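Local coordinates for lactate dehydrogenase, adjacent gene encodes predicted malate dehydrogenase (Cryptosporidium parvum, PDB 4ND2), which probably interconverts pyruvate and (S)-lactate with the help of NADH and NAD(+), as a lactate dehydrogenase of the LDH/MDH superfamily, at residues A[246-257]-A[273-284]; A[264-272]-A[299-307]. All blocks are in the same frame, centred on the assembly; numbering follows the deposited sequence.

Contact 1 (A[246-257]-A[273-284]); sequences AYLKDKKAVVPC and GVPTIIGKNGVE
Strands 253-257 and 273-279 pair antiparallel through their backbones, Ala253 with Ile278, Val255 with Thr276 and Cys257 with Val274 being the hydrogen-bonded pairs. At the loop end Lys252 joins Ala253 opposite Ile278, a G1 bulge. Val255 O is gripped twice from one residue: by Thr276 N, which sits above the carbonyl plane, and by Thr276 OG1 at 2.7 Å, in that plane and on a lone pair. A chi1 of 70° brings the hydroxyl back over its own backbone to make this second bond.

The charged cluster lies beyond the bulge. Asp250 OD1 accepts Lys280 N at 2.8 Å on its anti side, tilted out of the carboxylate plane, and Lys252 NZ, also at 2.8 Å, on its syn lone pair; Arg4 of a second subunit salt-bridges Asp250 OD2. The same lysine ammonium, Lys252 NZ, reaches Glu284 OE2 at 2.8 Å, and Glu284 OE1 in turn takes Asn281 N, tying the network to the turn 279-282. One lysine thus bridges two carboxylates and probably offsets their mutual repulsion.

Apolar side chains meet on both faces: Val254 CG2 with Ile277 CD1 at 3.6 Å on one, Val255 CB with Ile278 CD1 at 3.7 Å on the other, where Ile278 CG2 also reaches Ala246 CB of the helix end at 3.8 Å.

Around this hairpin, helix 234-248 packs Met243 on Val255 and Cys257, and strand 270-279 lies between 253-261 and 284-286 in the sheet.

Contact 2 (A[264-272]-A[299-307]); sequences HYGVKGIYM and LGESINEVN
Ile303 is the main bump of helix 299-307, and it fits into a hollow lined by Val267, Ile270 and Met272. Its two branches divide the work. The longer one carries Ile303 CD1 to Val267 CG1 at 3.4 Å, tighter than usual for two methyl groups, while Ile303 CG1 lies 3.7 Å from Met272 SD. The shorter branch, Ile303 CG2, turns to Ile270 CD1 at 4.1 Å. With CG1 opposite the carbonyl carbon (chi1 -70°), the long branch is directed at the valine and the thioether together.

The complementary bump is Ile270. Its fully extended chain (chi1 -172°) pushes Ile270 CD1 into the groove between successive turns of the helix, where Ile303 CG2 borders it at one end and Val306 CG1, at 3.9 Å from Ile270 CD1, at the other; Asn307 OD1 closes in on the same Ile270 CD1 at 3.5 Å.

Further toward the start of the helix segment, Leu299 CD2 approaches Tyr265 CD2 at 3.7 Å and also touches Tyr265 CB, with the two side chains crossing nearly at a right angle. Beyond that contact the phenol leaves the helix, its OH hydrogen-bonded to Leu287 O and Leu289 N. Leu299 CD1 also flanks Met272 SD more loosely, at 4.3 Å.

No hydrogen bond passes between the two segments; apolar van der Waals contacts between interlocking side chains carry the contact. The axes of strand 270-272 and helix 299-307 come within 9.7 Å at an angle of 112°, and the loop that carries Tyr265 and Val267, with its type I' turn 264-267, curls beside the helix. This is helix-on-sheet packing within the alpha/beta C-terminal domain of the lactate/malate dehydrogenase family: the helix 293-314 lies against the hairpin 253-261/270-279 at its turn end.

Strand 270-279 runs through both contacts, its early residues meeting helix 293-314 in contact 2 and its later ones pairing with strand 253-261 in contact 1. Their centres lie about 20 Å apart, and Tyr265 joins them directly: Tyr265 CE1 packs on Val274 CG1 at 3.7 Å. Contact 1 is the buried one, bonded through its backbone, with a salt-bridge network at the end where other subunits touch. Contact 2 is only partly buried, touches no other chain and relies on apolar side chains. One therefore builds the sheet and meets the tetramer's neighbours, while the other seats a helix on that sheet within the subunit.

Contact 1 (A[246-257]-A[273-284])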
# COMPACT_ATOMS: atom_id res chain seq x y z
N ALA A 246 9.89 1.28 11.99
CA ALA A 246 9.65 1.98 13.25
C ALA A 246 10.68 3.07 13.49
O ALA A 246 10.34 4.17 13.93
CB ALA A 246 9.64 0.99 14.40
N TYR A 247 11.94 2.77 13.20
CA TYR A 247 13.03 3.73 13.34
C TYR A 247 12.93 4.84 12.30
O TYR A 247 12.92 6.02 12.64
CB TYR A 247 14.39 3.04 13.24
CG TYR A 247 15.56 3.98 13.40
CD1 TYR A 247 15.97 4.41 14.66
CD2 TYR A 247 16.25 4.46 12.29
CE1 TYR A 247 17.03 5.29 14.81
CE2 TYR A 247 17.32 5.33 12.43
CZ TYR A 247 17.70 5.74 13.69
OH TYR A 247 18.76 6.61 13.83
N LEU A 248 12.86 4.46 11.03
CA LEU A 248 12.90 5.42 9.92
C LEU A 248 11.70 6.37 9.89
O LEU A 248 11.84 7.51 9.48
CB LEU A 248 13.02 4.69 8.58
CG LEU A 248 14.36 3.98 8.33
CD1 LEU A 248 14.27 3.05 7.12
CD2 LEU A 248 15.48 4.98 8.14
N LYS A 249 10.54 5.88 10.32
CA LYS A 249 9.32 6.70 10.34
C LYS A 249 8.99 7.25 11.73
O LYS A 249 7.96 7.90 11.91
CB LYS A 249 8.15 5.88 9.79
CG LYS A 249 8.32 5.53 8.32
CD LYS A 249 7.31 4.49 7.87
CE LYS A 249 7.11 4.50 6.36
NZ LYS A 249 6.76 5.85 5.81
N ASP A 250 9.87 6.99 12.71
CA ASP A 250 9.71 7.51 14.07
C ASP A 250 8.32 7.17 14.61
O ASP A 250 7.60 8.04 15.10
CB ASP A 250 9.95 9.02 14.09
CG ASP A 250 9.94 9.60 15.50
OD1 ASP A 250 10.45 8.95 16.44
OD2 ASP A 250 9.43 10.73 15.67
N LYS A 251 7.95 5.89 14.52
CA LYS A 251 6.59 5.46 14.82
C LYS A 251 6.21 5.48 16.30
O LYS A 251 5.02 5.53 16.62
CB LYS A 251 6.36 4.03 14.31
CG LYS A 251 6.25 3.91 12.80
CD LYS A 251 5.75 2.53 12.43
CE LYS A 251 5.86 2.26 10.95
NZ LYS A 251 5.39 0.88 10.62
N LYS A 252 7.20 5.40 17.19
CA LYS A 252 6.95 5.10 18.60
C LYS A 252 6.15 3.79 18.70
O LYS A 252 5.19 3.69 19.47
CB LYS A 252 6.21 6.25 19.31
CG LYS A 252 6.71 7.64 18.98
CD LYS A 252 8.19 7.83 19.29
CE LYS A 252 8.61 9.27 19.04
NZ LYS A 252 10.08 9.46 19.14
N ALA A 253 6.55 2.81 17.90
CA ALA A 253 5.87 1.52 17.85
C ALA A 253 6.32 0.65 19.02
O ALA A 253 7.48 0.68 19.41
CB ALA A 253 6.16 0.82 16.53
N VAL A 254 5.38 -0.13 19.56
CA VAL A 254 5.71 -1.11 20.58
C VAL A 254 6.30 -2.33 19.88
O VAL A 254 5.60 -3.04 19.17
CB VAL A 254 4.49 -1.53 21.42
CG1 VAL A 254 4.90 -2.57 22.46
CG2 VAL A 254 3.87 -0.32 22.10
N VAL A 255 7.60 -2.55 20.08
CA VAL A 255 8.32 -3.60 19.39
C VAL A 255 8.98 -4.54 20.40
O VAL A 255 9.91 -4.13 21.10
CB VAL A 255 9.41 -3.00 18.47
CG1 VAL A 255 10.17 -4.10 17.74
CG2 VAL A 255 8.78 -2.03 17.48
N PRO A 256 8.51 -5.79 20.48
CA PRO A 256 9.27 -6.77 21.26
C PRO A 256 10.58 -7.08 20.54
O PRO A 256 10.55 -7.52 19.39
CB PRO A 256 8.35 -8.00 21.31
CG PRO A 256 7.05 -7.58 20.73
CD PRO A 256 7.32 -6.39 19.87
N CYS A 257 11.70 -6.80 21.19
CA CYS A 257 13.01 -7.07 20.61
C CYS A 257 14.06 -7.22 21.70
O CYS A 257 13.80 -6.91 22.87
CB CYS A 257 13.40 -5.95 19.63
SG CYS A 257 13.79 -4.35 20.37
N GLY A 273 14.85 -10.13 25.35
CA GLY A 273 13.57 -9.80 24.74
C GLY A 273 12.63 -9.07 25.70
O GLY A 273 12.26 -9.61 26.74
N VAL A 274 12.27 -7.84 25.33
CA VAL A 274 11.31 -7.04 26.10
C VAL A 274 10.48 -6.18 25.15
O VAL A 274 10.92 -5.92 24.03
CB VAL A 274 12.02 -6.10 27.10
CG1 VAL A 274 12.65 -6.90 28.24
CG2 VAL A 274 13.08 -5.24 26.41
N PRO A 275 9.30 -5.72 25.60
CA PRO A 275 8.54 -4.76 24.79
C PRO A 275 9.16 -3.36 24.84
O PRO A 275 9.20 -2.74 25.90
CB PRO A 275 7.14 -4.76 25.44
CG PRO A 275 7.15 -5.82 26.49
CD PRO A 275 8.58 -6.07 26.84
N THR A 276 9.66 -2.89 23.70
CA THR A 276 10.29 -1.58 23.61
C THR A 276 9.39 -0.61 22.85
O THR A 276 8.44 -1.02 22.19
CB THR A 276 11.63 -1.64 22.84
OG1 THR A 276 11.37 -1.90 21.45
CG2 THR A 276 12.53 -2.73 23.41
N ILE A 277 9.71 0.67 22.97
CA ILE A 277 9.18 1.70 22.07
C ILE A 277 10.33 2.10 21.15
O ILE A 277 11.39 2.52 21.63
CB ILE A 277 8.69 2.94 22.84
CG1 ILE A 277 7.63 2.56 23.88
CG2 ILE A 277 8.15 3.99 21.87
CD1 ILE A 277 6.41 1.86 23.30
N ILE A 278 10.14 1.96 19.84
CA ILE A 278 11.17 2.34 18.86
C ILE A 278 10.74 3.57 18.06
O ILE A 278 9.62 3.63 17.54
CB ILE A 278 11.51 1.17 17.90
CG1 ILE A 278 12.11 0.01 18.70
CG2 ILE A 278 12.47 1.64 16.81
CD1 ILE A 278 12.54 -1.18 17.87
N GLY A 279 11.65 4.54 17.97
CA GLY A 279 11.45 5.74 17.17
C GLY A 279 12.77 6.21 16.57
O GLY A 279 13.72 5.44 16.47
N LYS A 280 12.82 7.49 16.20
CA LYS A 280 13.99 8.07 15.54
C LYS A 280 15.27 8.06 16.39
O LYS A 280 16.37 8.18 15.84
CB LYS A 280 13.70 9.51 15.08
CG LYS A 280 13.49 10.50 16.22
CD LYS A 280 13.00 11.84 15.72
CE LYS A 280 12.63 12.74 16.88
NZ LYS A 280 12.37 14.14 16.44
N ASN A 281 15.13 7.93 17.71
CA ASN A 281 16.29 7.80 18.61
C ASN A 281 16.61 6.34 18.98
O ASN A 281 17.34 6.08 19.94
CB ASN A 281 16.08 8.62 19.89
CG ASN A 281 16.03 10.12 19.63
OD1 ASN A 281 16.80 10.65 18.83
ND2 ASN A 281 15.14 10.82 20.32
N GLY A 282 16.07 5.39 18.21
CA GLY A 282 16.30 3.97 18.45
C GLY A 282 15.36 3.42 19.49
O GLY A 282 14.16 3.69 19.45
N VAL A 283 15.89 2.64 20.43
CA VAL A 283 15.11 2.12 21.55
C VAL A 283 14.94 3.26 22.55
O VAL A 283 15.89 3.66 23.21
CB VAL A 283 15.79 0.91 22.22
CG1 VAL A 283 15.00 0.44 23.43
CG2 VAL A 283 15.95 -0.23 21.22
N GLU A 284 13.72 3.77 22.66
CA GLU A 284 13.44 4.98 23.44
C GLU A 284 12.84 4.70 24.82
O GLU A 284 12.90 5.55 25.71
CB GLU A 284 12.54 5.92 22.64
CG GLU A 284 13.22 6.44 21.38
CD GLU A 284 12.33 7.29 20.49
OE1 GLU A 284 12.80 7.69 19.40
OE2 GLU A 284 11.17 7.57 20.87

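Contact 2 (A[264-272]-A[299-307])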
# COMPACT_ATOMS: atom_id res chain seq x y z
N HIS A 264 14.10 -2.53 34.59
CA HIS A 264 12.84 -3.25 34.43
C HIS A 264 13.07 -4.75 34.56
O HIS A 264 14.19 -5.23 34.38
CB HIS A 264 12.21 -2.95 33.06
CG HIS A 264 12.29 -1.51 32.66
ND1 HIS A 264 11.30 -0.60 32.98
CD2 HIS A 264 13.22 -0.82 31.95
CE1 HIS A 264 11.63 0.59 32.49
NE2 HIS A 264 12.79 0.48 31.86
N TYR A 265 12.00 -5.48 34.88
CA TYR A 265 12.02 -6.95 34.96
C TYR A 265 13.09 -7.52 35.91
O TYR A 265 13.55 -8.65 35.73
CB TYR A 265 12.17 -7.56 33.56
CG TYR A 265 11.05 -7.17 32.62
CD1 TYR A 265 11.23 -6.16 31.68
CD2 TYR A 265 9.81 -7.80 32.68
CE1 TYR A 265 10.21 -5.79 30.82
CE2 TYR A 265 8.78 -7.44 31.82
CZ TYR A 265 8.99 -6.44 30.90
OH TYR A 265 7.96 -6.08 30.05
N GLY A 266 13.47 -6.74 36.92
CA GLY A 266 14.44 -7.19 37.93
C GLY A 266 15.86 -7.41 37.45
O GLY A 266 16.62 -8.13 38.10
N VAL A 267 16.24 -6.79 36.33
CA VAL A 267 17.60 -6.91 35.79
C VAL A 267 18.28 -5.54 35.75
O VAL A 267 17.61 -4.52 35.65
CB VAL A 267 17.63 -7.55 34.39
CG1 VAL A 267 17.08 -8.97 34.45
CG2 VAL A 267 16.84 -6.73 33.38
N LYS A 268 19.61 -5.54 35.83
CA LYS A 268 20.38 -4.30 35.93
C LYS A 268 21.40 -4.13 34.81
O LYS A 268 22.54 -3.72 35.06
CB LYS A 268 21.06 -4.22 37.30
CG LYS A 268 20.09 -4.22 38.47
CD LYS A 268 20.80 -3.93 39.79
CE LYS A 268 19.82 -3.91 40.95
NZ LYS A 268 20.51 -3.66 42.25
N GLY A 269 20.99 -4.42 33.58
CA GLY A 269 21.84 -4.22 32.41
C GLY A 269 22.12 -5.51 31.67
O GLY A 269 23.21 -6.07 31.77
N ILE A 270 21.13 -5.97 30.91
CA ILE A 270 21.26 -7.18 30.10
C ILE A 270 20.43 -7.05 28.82
O ILE A 270 19.33 -6.49 28.84
CB ILE A 270 20.82 -8.44 30.89
CG1 ILE A 270 21.13 -9.71 30.09
CG2 ILE A 270 19.33 -8.38 31.24
CD1 ILE A 270 20.80 -10.99 30.83
N TYR A 271 20.98 -7.56 27.72
CA TYR A 271 20.23 -7.65 26.46
C TYR A 271 19.31 -8.86 26.49
O TYR A 271 19.77 -10.00 26.57
CB TYR A 271 21.17 -7.74 25.26
CG TYR A 271 21.55 -6.40 24.68
CD1 TYR A 271 22.80 -5.84 24.91
CD2 TYR A 271 20.65 -5.68 23.90
CE1 TYR A 271 23.15 -4.61 24.38
CE2 TYR A 271 20.98 -4.45 23.36
CZ TYR A 271 22.24 -3.92 23.60
OH TYR A 271 22.57 -2.69 23.07
N MET A 272 18.00 -8.61 26.45
CA MET A 272 17.01 -9.69 26.37
C MET A 272 15.71 -9.19 25.74
O MET A 272 15.49 -7.98 25.62
CB MET A 272 16.73 -10.28 27.75
CG MET A 272 15.99 -9.34 28.70
SD MET A 272 15.55 -10.16 30.25
CE MET A 272 14.59 -8.88 31.04
N LEU A 299 10.81 -16.20 33.39
CA LEU A 299 11.69 -15.14 32.88
C LEU A 299 13.06 -15.19 33.56
O LEU A 299 14.09 -14.95 32.92
CB LEU A 299 11.06 -13.75 33.07
CG LEU A 299 11.86 -12.55 32.56
CD1 LEU A 299 12.21 -12.70 31.09
CD2 LEU A 299 11.08 -11.26 32.80
N GLY A 300 13.07 -15.50 34.86
CA GLY A 300 14.31 -15.70 35.60
C GLY A 300 15.16 -16.82 35.02
O GLY A 300 16.37 -16.69 34.88
N GLU A 301 14.50 -17.92 34.66
CA GLU A 301 15.18 -19.06 34.04
C GLU A 301 15.72 -18.72 32.65
O GLU A 301 16.78 -19.20 32.25
CB GLU A 301 14.25 -20.27 33.98
CG GLU A 301 13.96 -20.87 35.35
CD GLU A 301 12.85 -21.91 35.35
OE1 GLU A 301 12.31 -22.24 34.27
OE2 GLU A 301 12.51 -22.40 36.45
N SER A 302 15.00 -17.87 31.91
CA SER A 302 15.46 -17.39 30.61
C SER A 302 16.71 -16.54 30.76
O SER A 302 17.67 -16.70 29.99
CB SER A 302 14.36 -16.57 29.92
OG SER A 302 14.74 -16.21 28.61
N ILE A 303 16.71 -15.65 31.74
CA ILE A 303 17.86 -14.80 32.04
C ILE A 303 19.10 -15.65 32.36
O ILE A 303 20.19 -15.35 31.88
CB ILE A 303 17.55 -13.82 33.21
CG1 ILE A 303 16.55 -12.76 32.75
CG2 ILE A 303 18.82 -13.15 33.72
CD1 ILE A 303 15.78 -12.11 33.89
N ASN A 304 18.92 -16.70 33.15
CA ASN A 304 20.01 -17.64 33.46
C ASN A 304 20.57 -18.28 32.20
O ASN A 304 21.78 -18.43 32.05
CB ASN A 304 19.54 -18.75 34.41
CG ASN A 304 19.14 -18.25 35.78
OD1 ASN A 304 19.53 -17.16 36.20
ND2 ASN A 304 18.36 -19.05 36.50
N GLU A 305 19.66 -18.66 31.30
CA GLU A 305 20.02 -19.25 30.00
C GLU A 305 20.89 -18.29 29.18
O GLU A 305 21.89 -18.69 28.58
CB GLU A 305 18.75 -19.60 29.22
CG GLU A 305 18.90 -20.72 28.21
CD GLU A 305 17.57 -21.13 27.62
OE1 GLU A 305 17.13 -20.49 26.63
OE2 GLU A 305 16.95 -22.09 28.13
N VAL A 306 20.51 -17.01 29.17
CA VAL A 306 21.24 -15.97 28.45
C VAL A 306 22.63 -15.75 29.06
O VAL A 306 23.63 -15.68 28.33
CB VAL A 306 20.46 -14.63 28.44
CG1 VAL A 306 21.32 -13.49 27.90
CG2 VAL A 306 19.19 -14.77 27.61
N ASN A 307 22.69 -15.64 30.38
CA ASN A 307 23.96 -15.48 31.09
C ASN A 307 24.90 -16.67 30.91
O ASN A 307 26.11 -16.50 30.81
CB ASN A 307 23.73 -15.24 32.59
CG ASN A 307 23.17 -13.86 32.88
OD1 ASN A 307 23.47 -12.89 32.18
ND2 ASN A 307 22.37 -13.75 33.94